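Long-range contact in probable oxidoreductase (Pseudomonas aeruginosa, PDB 4B7C), which is a probable oxidoreductase of the medium-chain dehydrogenase/reductase family, likely NADP-dependent, with no established substrate: residues B[54-58]-B[73-77]. Numbering follows the deposited sequence. Where two conformers were deposited one is given.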
loop_
_atom_site.group_PDB
_atom_site.type_symbol
_atom_site.label_atom_id
_atom_site.label_comp_id
_atom_site.label_asym_id
_atom_site.label_seq_id
_atom_site.Cartn_x
_atom_site.Cartn_y
_atom_site.Cartn_z
ATOM N N MET B 54 16.349 -12.658 -10.854
ATOM C CA MET B 54 16.503 -13.758 -11.828
ATOM C C MET B 54 15.599 -14.958 -11.527
ATOM O O MET B 54 15.138 -15.667 -12.430
ATOM C CB MET B 54 17.948 -14.247 -11.872
ATOM C CG MET B 54 18.857 -13.367 -12.699
ATOM S SD MET B 54 20.571 -13.824 -12.601
ATOM C CE MET B 54 21.219 -13.417 -14.227
ATOM N N ARG B 55 15.339 -15.169 -10.246
ATOM C CA ARG B 55 14.438 -16.247 -9.821
ATOM C C ARG B 55 13.001 -16.021 -10.352
ATOM O O ARG B 55 12.346 -16.936 -10.899
ATOM C CB ARG B 55 14.516 -16.389 -8.292
ATOM C CG ARG B 55 14.119 -17.771 -7.760
ATOM C CD ARG B 55 14.537 -18.980 -8.514
ATOM N NE ARG B 55 13.649 -20.102 -8.224
ATOM C CZ ARG B 55 12.492 -20.388 -8.823
ATOM N NH1 ARG B 55 12.007 -19.640 -9.808
ATOM N NH2 ARG B 55 11.807 -21.459 -8.419
ATOM N N GLY B 56 12.539 -14.779 -10.268
ATOM C CA GLY B 56 11.235 -14.415 -10.811
ATOM C C GLY B 56 11.183 -14.555 -12.319
ATOM O O GLY B 56 10.160 -14.962 -12.884
ATOM N N TRP B 57 12.275 -14.195 -12.987
ATOM C CA TRP B 57 12.332 -14.244 -14.463
ATOM C C TRP B 57 12.233 -15.643 -14.980
ATOM O O TRP B 57 11.847 -15.859 -16.138
ATOM C CB TRP B 57 13.619 -13.625 -14.998
ATOM C CG TRP B 57 13.862 -12.215 -14.555
ATOM C CD1 TRP B 57 12.929 -11.293 -14.100
ATOM C CD2 TRP B 57 15.140 -11.491 -14.561
ATOM N NE1 TRP B 57 13.531 -10.108 -13.795
ATOM C CE2 TRP B 57 14.854 -10.156 -14.050
ATOM C CE3 TRP B 57 16.441 -11.812 -14.905
ATOM C CZ2 TRP B 57 15.846 -9.196 -13.897
ATOM C CZ3 TRP B 57 17.438 -10.844 -14.750
ATOM C CH2 TRP B 57 17.151 -9.569 -14.252
ATOM N N MET B 58 12.614 -16.597 -14.135
ATOM C CA MET B 58 12.542 -18.013 -14.493
ATOM C C MET B 58 11.146 -18.621 -14.314
ATOM O O MET B 58 10.820 -19.638 -14.935
ATOM C CB MET B 58 13.547 -18.817 -13.661
ATOM C CG MET B 58 14.983 -18.646 -14.123
ATOM S SD MET B 58 16.148 -19.636 -13.129
ATOM C CE MET B 58 16.406 -18.573 -11.718
ATOM N N VAL B 73 17.986 -18.010 -24.236
ATOM C CA VAL B 73 19.131 -17.602 -23.433
ATOM C C VAL B 73 18.642 -16.921 -22.167
ATOM O O VAL B 73 17.780 -16.053 -22.213
ATOM C CB VAL B 73 20.052 -16.645 -24.207
ATOM C CG1 VAL B 73 21.226 -16.213 -23.329
ATOM C CG2 VAL B 73 20.540 -17.324 -25.473
ATOM N N MET B 74 19.193 -17.324 -21.035
ATOM C CA MET B 74 18.784 -16.768 -19.760
ATOM C C MET B 74 19.012 -15.247 -19.715
ATOM O O MET B 74 20.044 -14.742 -20.165
ATOM C CB MET B 74 19.530 -17.438 -18.607
ATOM C CG MET B 74 19.170 -16.899 -17.228
ATOM S SD MET B 74 17.424 -16.921 -16.841
ATOM C CE MET B 74 17.494 -16.039 -15.288
ATOM N N ARG B 75 18.031 -14.533 -19.168
ATOM C CA ARG B 75 18.095 -13.074 -19.071
ATOM C C ARG B 75 19.133 -12.635 -18.044
ATOM O O ARG B 75 19.219 -13.188 -16.960
ATOM C CB ARG B 75 16.722 -12.485 -18.705
ATOM C CG ARG B 75 16.698 -10.965 -18.561
ATOM C CD ARG B 75 15.310 -10.365 -18.334
ATOM N NE ARG B 75 14.366 -10.847 -19.339
ATOM C CZ ARG B 75 13.193 -11.433 -19.107
ATOM N NH1 ARG B 75 12.737 -11.619 -17.866
ATOM N NH2 ARG B 75 12.463 -11.821 -20.145
ATOM N N ALA B 76 19.921 -11.625 -18.393
ATOM C CA ALA B 76 20.893 -11.026 -17.464
ATOM C C ALA B 76 21.275 -9.627 -17.917
ATOM O O ALA B 76 21.553 -9.410 -19.094
ATOM C CB ALA B 76 22.145 -11.883 -17.375
ATOM N N LEU B 77 21.288 -8.701 -16.983
ATOM C CA LEU B 77 21.858 -7.396 -17.219
ATOM C C LEU B 77 23.373 -7.552 -17.214
ATOM O O LEU B 77 23.937 -8.366 -16.477
ATOM C CB LEU B 77 21.426 -6.380 -16.158
ATOM C CG LEU B 77 19.928 -6.015 -16.144
ATOM C CD1 LEU B 77 19.607 -5.171 -14.914
ATOM C CD2 LEU B 77 19.458 -5.322 -17.405
#
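Arg75 lies across one face of the Trp57 indole. In the conformer described, its CD sits 4.0 Å from the centroid of the six-membered ring of Trp57, a CH-pi contact 17° off the ring normal. CG of Arg75 is anti to the backbone N (chi1 179°), and the side chain then bends at chi3, which carries the guanidinium over the five-membered ring. Arg75 CZ is 5.0 Å from the centroid of the five-membered ring of Trp57, a cation-pi contact. The guanidinium does not stack flat: its plane is turned 67° from the indole, and Arg75 NH1 reaches down to 3.5 Å from Trp57 CG. Arg75 NH2 is hydrogen-bonded to Pro66 O, which anchors the group. On the opposite face of the indole lies Met54 CA. Met74 CE lies at the edge of the Trp57 ring, near its plane, 3.9 Å from Met54 CB and 3.8 Å from Met58 CG. Met54 stretches past it to place its own CE 3.6 Å from Ala76 CB and 3.4 Å from Arg75 O. Phe316 of helix 316-321 touches both Met54 and Met74. No hydrogen bond joins the two segments. This mix of cation-pi, CH-pi and methionine packing seats the short helix 53-58 against the loop entering strand 77-85, within the GroES-like N-terminal domain of a medium-chain dehydrogenase/reductase.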